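Local coordinates for SPbeta prophage-derived uncharacterized protein YorR (Bacillus subtilis, PDB 3KB2) that is of uncharacterised function, probably a P-loop nucleotide kinase of the dTMP kinase type, and binds guanosine-3'-monophosphate-5'-diphosphate, at residues Lys44-Phe49 with Glu82-Phe87; Val69-Lys72 with Asp76-Ile79. One frame throughout, in Å; residues are numbered along the deposited sequence.

Contact 1: Lys44-Phe49 with Glu82-Phe87; sequences KLFEHF and ERQLRF
F46 and Q84 face each other where helix 42-52 meets helix 82-92. Both helices belong to a fold like that of the P-loop kinases, consistent with its five-stranded parallel sheet of order 2-3-1-4-5 and the nucleotide pocket that includes K14, S15 and T16. Their nearest CA atoms in these segments, F46 CA and Q84 CA, are 7.2 Å apart.

The main interaction is an amide laid on a ring. The side-chain amide of Q84 lies 7° from parallel to the F46 ring and stacks over the end of it nearest the backbone. Q84 NE2 is 3.6 Å from F46 CG. Further back along Q84, CG sits over the same ring face in a CH-pi contact, 4.2 Å from the F46 ring centroid. Q84 CB stands above the ring plane, just outside the CD1-CE1 side, 3.5 Å from F46 CD1. The Q84 chain runs extended beyond CG (chi2 175°), which carries the amide back along the ring toward F46 CB.

Polar bonds outside the two segments fix how the amide is turned. Q84 OE1 accepts a hydrogen bond from T81 N, just before the first turn of its own helix. Q84 NE2 donates to N42 OD1, at the start of helix 42-52. One side chain thus ties together the beginnings of both helices, and OE1 and NE2 each have a hydrogen-bond partner while the flat face rests on F46.

The remaining contact is apolar. F46 also touches L80 and I88, so the ring is wedged among several side chains. F87 lies one turn along from Q84 and comes to the far edge of the F46 ring. The two phenyl planes are inclined at 61°. They meet where F46 CZ approaches F87 CD1 at 3.8 Å.

Contact 2: Val69-Lys72 with Asp76-Ile79; sequences VYAK and DYSI
I79 packs onto A71 from its first side-chain carbon. I79 CB lies 3.3 Å from A71 CB, tighter than usual for two carbons. Next along the chain, I79 CG1 passes the same methyl at 3.7 Å. With CG1 anti to the backbone N (chi1 -177°) and chi2 also extended, CD1 reaches past the methyl. I79 CD1 is still only 3.5 Å from A71 CB, and it also meets K72 CE at 4.0 Å. The K72 chain bends at chi2, which brings its aliphatic part round to I79.

Y77 covers another part of the turn. Its CD1 touches A71 CA at 3.5 Å. The carbonyl oxygen Y70 O lies over the centre of one ring face, 3.8 Å above the plane. At the far end Y77 OH approaches Y70 CB at 3.6 Å.

Together these contacts hold the loop after helix 64-70 against the end of that helix. I79 also leans on N67 and L68 of the helix. The Y70 side chain, which also touches R62 and pocket residue D10, lies about 8 Å from the bound nucleotide. V69 and Y70 pack on helix 122-137, S78 pairs through its backbone with A38, and the loop then leads into helix 82-92.

Both contacts lie at the surface, but they join different things. Contact 1 brings together two helices distant in the chain, while contact 2 closes a short turn nested within that span. Contact 1 combines an amide-on-ring stack with aromatic packing. Contact 2 is mostly apolar packing of A71 against I79 and Y77, with the Y70 carbonyl lying over the Y77 ring. They meet: L45 CD2 from contact 1 packs 3.4 Å from S78 O of contact 2. N42 links both: its OD1 accepts from Q84 NE2, and its ND2 makes a weak hydrogen bond to I79 O. N67 is touched by L45 and I79. Only contact 2 reaches the second subunit, whose K75 weakly bonds A71 O.

Contact 1: Lys44-Phe49 with Glu82-Phe87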
ATOM      1  N   LYS A  44      -8.328   4.060 -20.998  1.00 19.10           N
ATOM      2  CA  LYS A  44      -8.237   2.628 -20.750  1.00 22.08           C
ATOM      3  C   LYS A  44      -9.148   2.294 -19.564  1.00 27.90           C
ATOM      4  O   LYS A  44      -9.864   1.290 -19.592  1.00 23.86           O
ATOM      5  CB  LYS A  44      -6.803   2.204 -20.389  1.00 28.13           C
ATOM      6  CG  LYS A  44      -5.716   2.428 -21.446  1.00 34.84           C
ATOM      7  CD  LYS A  44      -5.829   1.478 -22.623  1.00 36.06           C
ATOM      8  CE  LYS A  44      -4.740   1.742 -23.659  1.00 34.83           C
ATOM      9  NZ  LYS A  44      -4.929   0.874 -24.862  1.00 32.78           N
ATOM     10  N   LEU A  45      -9.117   3.142 -18.529  1.00 20.65           N
ATOM     11  CA  LEU A  45      -9.910   2.935 -17.310  1.00 21.96           C
ATOM     12  C   LEU A  45     -11.397   2.858 -17.592  1.00 13.61           C
ATOM     13  O   LEU A  45     -12.059   1.883 -17.240  1.00 18.57           O
ATOM     14  CB  LEU A  45      -9.654   4.063 -16.294  1.00 18.72           C
ATOM     15  CG  LEU A  45     -10.359   4.009 -14.930  1.00 16.32           C
ATOM     16  CD1 LEU A  45      -9.840   2.853 -14.094  1.00 18.65           C
ATOM     17  CD2 LEU A  45     -10.120   5.321 -14.199  1.00 14.71           C
ATOM     18  N   PHE A  46     -11.913   3.895 -18.230  1.00 11.97           N
ATOM     19  CA  PHE A  46     -13.329   3.966 -18.557  1.00 23.60           C
ATOM     20  C   PHE A  46     -13.783   2.821 -19.457  1.00 22.69           C
ATOM     21  O   PHE A  46     -14.856   2.245 -19.256  1.00 15.24           O
ATOM     22  CB  PHE A  46     -13.637   5.297 -19.237  1.00 20.63           C
ATOM     23  CG  PHE A  46     -15.074   5.458 -19.604  1.00 22.60           C
ATOM     24  CD1 PHE A  46     -16.055   5.518 -18.615  1.00 21.82           C
ATOM     25  CD2 PHE A  46     -15.456   5.528 -20.938  1.00 20.17           C
ATOM     26  CE1 PHE A  46     -17.398   5.643 -18.953  1.00 27.94           C
ATOM     27  CE2 PHE A  46     -16.795   5.655 -21.287  1.00 26.28           C
ATOM     28  CZ  PHE A  46     -17.769   5.712 -20.298  1.00 23.97           C
ATOM     29  N   GLU A  47     -12.962   2.504 -20.451  1.00 20.11           N
ATOM     30  CA  GLU A  47     -13.267   1.427 -21.385  1.00 23.21           C
ATOM     31  C   GLU A  47     -13.523   0.103 -20.631  1.00 19.41           C
ATOM     32  O   GLU A  47     -14.512  -0.598 -20.880  1.00 22.11           O
ATOM     33  CB  GLU A  47     -12.104   1.277 -22.369  1.00 25.33           C
ATOM     34  CG  GLU A  47     -12.248   0.138 -23.359  1.00 48.41           C
ATOM     35  CD  GLU A  47     -11.004  -0.042 -24.225  1.00 60.94           C
ATOM     36  OE1 GLU A  47      -9.919  -0.337 -23.665  1.00 65.81           O
ATOM     37  OE2 GLU A  47     -11.114   0.115 -25.466  1.00 57.74           O
ATOM     38  N   HIS A  48     -12.640  -0.220 -19.696  1.00 12.60           N
ATOM     39  CA  HIS A  48     -12.778  -1.440 -18.916  1.00 13.69           C
ATOM     40  C   HIS A  48     -14.041  -1.454 -18.050  1.00 16.79           C
ATOM     41  O   HIS A  48     -14.743  -2.468 -17.978  1.00 13.57           O
ATOM     42  CB  HIS A  48     -11.559  -1.632 -18.022  1.00 16.42           C
ATOM     43  CG  HIS A  48     -11.528  -2.962 -17.345  1.00 23.16           C
ATOM     44  ND1 HIS A  48     -11.354  -4.140 -18.036  1.00 28.20           N
ATOM     45  CD2 HIS A  48     -11.725  -3.310 -16.050  1.00 28.15           C
ATOM     46  CE1 HIS A  48     -11.450  -5.160 -17.199  1.00 23.70           C
ATOM     47  NE2 HIS A  48     -11.675  -4.682 -15.988  1.00 33.70           N
ATOM     48  N   PHE A  49     -14.326  -0.332 -17.391  1.00 15.45           N
ATOM     49  CA  PHE A  49     -15.499  -0.243 -16.536  1.00  7.78           C
ATOM     50  C   PHE A  49     -16.766  -0.342 -17.353  1.00 13.83           C
ATOM     51  O   PHE A  49     -17.754  -0.926 -16.916  1.00 20.07           O
ATOM     52  CB  PHE A  49     -15.503   1.066 -15.743  1.00 17.41           C
ATOM     53  CG  PHE A  49     -14.598   1.051 -14.548  1.00 19.86           C
ATOM     54  CD1 PHE A  49     -14.507  -0.084 -13.749  1.00 24.14           C
ATOM     55  CD2 PHE A  49     -13.849   2.171 -14.209  1.00 24.83           C
ATOM     56  CE1 PHE A  49     -13.687  -0.107 -12.629  1.00 28.91           C
ATOM     57  CE2 PHE A  49     -13.020   2.162 -13.088  1.00 20.87           C
ATOM     58  CZ  PHE A  49     -12.939   1.020 -12.297  1.00 19.71           C
ATOM     59  N   GLU A  82     -16.948  12.711 -13.225  1.00 25.26           N
ATOM     60  CA  GLU A  82     -18.327  12.719 -12.762  1.00 27.19           C
ATOM     61  C   GLU A  82     -19.241  12.189 -13.851  1.00 18.92           C
ATOM     62  O   GLU A  82     -20.117  11.368 -13.600  1.00 18.59           O
ATOM     63  CB  GLU A  82     -18.765  14.142 -12.406  1.00 36.40           C
ATOM     64  CG  GLU A  82     -18.065  14.743 -11.201  1.00 50.31           C
ATOM     65  CD  GLU A  82     -18.575  16.137 -10.867  1.00 63.48           C
ATOM     66  OE1 GLU A  82     -18.349  17.072 -11.678  1.00 62.53           O
ATOM     67  OE2 GLU A  82     -19.207  16.297  -9.792  1.00 66.06           O
ATOM     68  N   ARG A  83     -19.024  12.666 -15.067  1.00 13.75           N
ATOM     69  CA  ARG A  83     -19.845  12.258 -16.185  1.00 16.25           C
ATOM     70  C   ARG A  83     -19.747  10.761 -16.462  1.00 17.08           C
ATOM     71  O   ARG A  83     -20.762  10.099 -16.640  1.00 23.74           O
ATOM     72  CB  ARG A  83     -19.466  13.066 -17.431  1.00 20.50           C
ATOM     73  CG  ARG A  83     -20.367  12.836 -18.629  1.00 23.03           C
ATOM     74  CD  ARG A  83     -19.814  13.517 -19.874  1.00 23.70           C
ATOM     75  NE  ARG A  83     -20.597  13.206 -21.072  1.00 24.62           N
ATOM     76  CZ  ARG A  83     -20.217  13.501 -22.315  1.00 25.68           C
ATOM     77  NH1 ARG A  83     -20.992  13.171 -23.339  1.00 12.60           N
ATOM     78  NH2 ARG A  83     -19.057  14.118 -22.532  1.00 22.13           N
ATOM     79  N   GLN A  84     -18.534  10.215 -16.488  1.00 25.52           N
ATOM     80  CA  GLN A  84     -18.374   8.787 -16.759  1.00 16.67           C
ATOM     81  C   GLN A  84     -19.046   7.952 -15.666  1.00 27.03           C
ATOM     82  O   GLN A  84     -19.798   7.019 -15.965  1.00 21.91           O
ATOM     83  CB  GLN A  84     -16.888   8.433 -16.865  1.00 17.58           C
ATOM     84  CG  GLN A  84     -16.163   9.278 -17.896  1.00 21.61           C
ATOM     85  CD  GLN A  84     -14.671   9.030 -17.943  1.00 21.19           C
ATOM     86  OE1 GLN A  84     -13.996   9.005 -16.911  1.00 30.77           O
ATOM     87  NE2 GLN A  84     -14.139   8.862 -19.150  1.00 14.48           N
ATOM     88  N   LEU A  85     -18.786   8.296 -14.405  1.00 16.64           N
ATOM     89  CA  LEU A  85     -19.376   7.575 -13.287  1.00 21.57           C
ATOM     90  C   LEU A  85     -20.890   7.576 -13.428  1.00 23.08           C
ATOM     91  O   LEU A  85     -21.543   6.549 -13.283  1.00 24.44           O
ATOM     92  CB  LEU A  85     -18.993   8.230 -11.956  1.00 20.87           C
ATOM     93  CG  LEU A  85     -19.729   7.675 -10.727  1.00 18.90           C
ATOM     94  CD1 LEU A  85     -19.359   6.219 -10.530  1.00 14.22           C
ATOM     95  CD2 LEU A  85     -19.370   8.490  -9.488  1.00 16.91           C
ATOM     96  N   ARG A  86     -21.444   8.742 -13.711  1.00 22.22           N
ATOM     97  CA  ARG A  86     -22.878   8.881 -13.869  1.00 22.36           C
ATOM     98  C   ARG A  86     -23.360   8.018 -15.040  1.00 19.01           C
ATOM     99  O   ARG A  86     -24.433   7.433 -14.992  1.00 22.07           O
ATOM    100  CB  ARG A  86     -23.194  10.357 -14.091  1.00 26.98           C
ATOM    101  CG  ARG A  86     -24.644  10.708 -14.255  1.00 35.19           C
ATOM    102  CD  ARG A  86     -24.812  12.221 -14.234  1.00 43.31           C
ATOM    103  NE  ARG A  86     -24.001  12.889 -15.252  1.00 46.10           N
ATOM    104  CZ  ARG A  86     -23.075  13.810 -14.989  1.00 48.48           C
ATOM    105  NH1 ARG A  86     -22.830  14.177 -13.737  1.00 45.21           N
ATOM    106  NH2 ARG A  86     -22.400  14.374 -15.982  1.00 39.43           N
ATOM    107  N   PHE A  87     -22.553   7.928 -16.086  1.00 21.87           N
ATOM    108  CA  PHE A  87     -22.912   7.128 -17.251  1.00 21.93           C
ATOM    109  C   PHE A  87     -22.983   5.647 -16.886  1.00 15.50           C
ATOM    110  O   PHE A  87     -23.927   4.956 -17.250  1.00 22.33           O
ATOM    111  CB  PHE A  87     -21.888   7.368 -18.367  1.00 15.80           C
ATOM    112  CG  PHE A  87     -22.104   6.535 -19.593  1.00 17.15           C
ATOM    113  CD1 PHE A  87     -21.495   5.295 -19.721  1.00 18.48           C
ATOM    114  CD2 PHE A  87     -22.908   6.995 -20.626  1.00 21.04           C
ATOM    115  CE1 PHE A  87     -21.682   4.522 -20.864  1.00 28.79           C
ATOM    116  CE2 PHE A  87     -23.102   6.230 -21.775  1.00 29.09           C
ATOM    117  CZ  PHE A  87     -22.486   4.989 -21.894  1.00 26.92           C
TER

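Contact 2: Val69-Lys72 with Asp76-Ile79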
ATOM      1  N   VAL A  69     -11.998   6.194  -4.503  1.00 17.97           N
ATOM      2  CA  VAL A  69     -11.281   6.232  -3.224  1.00 15.13           C
ATOM      3  C   VAL A  69      -9.764   6.232  -3.427  1.00 22.45           C
ATOM      4  O   VAL A  69      -9.063   7.164  -3.009  1.00 20.90           O
ATOM      5  CB  VAL A  69     -11.676   4.999  -2.336  1.00 15.07           C
ATOM      6  CG1 VAL A  69     -10.754   4.869  -1.117  1.00  3.88           C
ATOM      7  CG2 VAL A  69     -13.124   5.134  -1.891  1.00 10.72           C
ATOM      8  N   TYR A  70      -9.266   5.191  -4.092  1.00 22.56           N
ATOM      9  CA  TYR A  70      -7.837   5.037  -4.321  1.00 22.39           C
ATOM     10  C   TYR A  70      -7.187   6.031  -5.267  1.00 26.03           C
ATOM     11  O   TYR A  70      -5.959   6.141  -5.302  1.00 23.95           O
ATOM     12  CB  TYR A  70      -7.546   3.600  -4.765  1.00 24.51           C
ATOM     13  CG  TYR A  70      -7.840   2.594  -3.673  1.00 34.16           C
ATOM     14  CD1 TYR A  70      -7.156   2.642  -2.457  1.00 27.97           C
ATOM     15  CD2 TYR A  70      -8.833   1.623  -3.831  1.00 28.95           C
ATOM     16  CE1 TYR A  70      -7.454   1.757  -1.422  1.00 40.85           C
ATOM     17  CE2 TYR A  70      -9.137   0.728  -2.799  1.00 38.17           C
ATOM     18  CZ  TYR A  70      -8.445   0.804  -1.597  1.00 34.74           C
ATOM     19  OH  TYR A  70      -8.753  -0.054  -0.564  1.00 40.19           O
ATOM     20  N   ALA A  71      -8.003   6.761  -6.024  1.00 22.54           N
ATOM     21  CA  ALA A  71      -7.480   7.755  -6.949  1.00 25.14           C
ATOM     22  C   ALA A  71      -7.022   8.976  -6.150  1.00 27.03           C
ATOM     23  O   ALA A  71      -6.211   9.776  -6.616  1.00 18.43           O
ATOM     24  CB  ALA A  71      -8.549   8.150  -7.955  1.00 24.28           C
ATOM     25  N   LYS A  72      -7.542   9.105  -4.936  1.00 24.28           N
ATOM     26  CA  LYS A  72      -7.177  10.215  -4.080  1.00 24.28           C
ATOM     27  C   LYS A  72      -5.990   9.841  -3.191  1.00 26.90           C
ATOM     28  O   LYS A  72      -5.535  10.652  -2.381  1.00 29.49           O
ATOM     29  CB  LYS A  72      -8.368  10.618  -3.207  1.00 26.46           C
ATOM     30  CG  LYS A  72      -9.630  10.964  -3.977  1.00 32.87           C
ATOM     31  CD  LYS A  72      -9.431  12.170  -4.874  1.00 37.62           C
ATOM     32  CE  LYS A  72     -10.695  12.478  -5.663  1.00 45.58           C
ATOM     33  NZ  LYS A  72     -10.467  13.540  -6.682  1.00 46.54           N
ATOM     34  N   ASP A  76      -0.389   8.996 -10.359  1.00 24.88           N
ATOM     35  CA  ASP A  76      -0.483   8.358 -11.666  1.00 28.79           C
ATOM     36  C   ASP A  76      -1.526   7.242 -11.595  1.00 31.57           C
ATOM     37  O   ASP A  76      -1.321   6.141 -12.115  1.00 30.82           O
ATOM     38  CB  ASP A  76       0.875   7.786 -12.092  1.00 34.95           C
ATOM     39  CG  ASP A  76       1.967   8.854 -12.194  1.00 46.55           C
ATOM     40  OD1 ASP A  76       1.722   9.924 -12.799  1.00 36.37           O
ATOM     41  OD2 ASP A  76       3.087   8.616 -11.679  1.00 46.51           O
ATOM     42  N   TYR A  77      -2.642   7.542 -10.934  1.00 31.32           N
ATOM     43  CA  TYR A  77      -3.735   6.592 -10.756  1.00 19.61           C
ATOM     44  C   TYR A  77      -5.016   7.233 -11.268  1.00 23.16           C
ATOM     45  O   TYR A  77      -5.648   8.018 -10.562  1.00 19.33           O
ATOM     46  CB  TYR A  77      -3.868   6.253  -9.269  1.00 12.07           C
ATOM     47  CG  TYR A  77      -4.837   5.141  -8.959  1.00 18.83           C
ATOM     48  CD1 TYR A  77      -6.210   5.315  -9.125  1.00 21.80           C
ATOM     49  CD2 TYR A  77      -4.381   3.910  -8.485  1.00 15.58           C
ATOM     50  CE1 TYR A  77      -7.103   4.294  -8.824  1.00 25.05           C
ATOM     51  CE2 TYR A  77      -5.266   2.884  -8.181  1.00 21.29           C
ATOM     52  CZ  TYR A  77      -6.626   3.085  -8.352  1.00 24.50           C
ATOM     53  OH  TYR A  77      -7.510   2.079  -8.046  1.00 35.02           O
ATOM     54  N   SER A  78      -5.402   6.882 -12.491  1.00 14.60           N
ATOM     55  CA  SER A  78      -6.598   7.438 -13.118  1.00 16.49           C
ATOM     56  C   SER A  78      -7.897   7.283 -12.340  1.00 17.52           C
ATOM     57  O   SER A  78      -8.125   6.287 -11.654  1.00 15.98           O
ATOM     58  CB  SER A  78      -6.797   6.830 -14.505  1.00 15.98           C
ATOM     59  OG  SER A  78      -5.697   7.133 -15.337  1.00 37.53           O
ATOM     60  N   ILE A  79      -8.756   8.282 -12.482  1.00 17.52           N
ATOM     61  CA  ILE A  79     -10.044   8.279 -11.818  1.00 18.87           C
ATOM     62  C   ILE A  79     -11.150   8.583 -12.810  1.00 18.97           C
ATOM     63  O   ILE A  79     -10.943   9.299 -13.786  1.00 22.12           O
ATOM     64  CB  ILE A  79     -10.096   9.326 -10.679  1.00 21.36           C
ATOM     65  CG1 ILE A  79     -11.439   9.246  -9.963  1.00 18.59           C
ATOM     66  CG2 ILE A  79      -9.939  10.736 -11.236  1.00 17.77           C
ATOM     67  CD1 ILE A  79     -11.419   9.953  -8.624  1.00 25.60           C
TER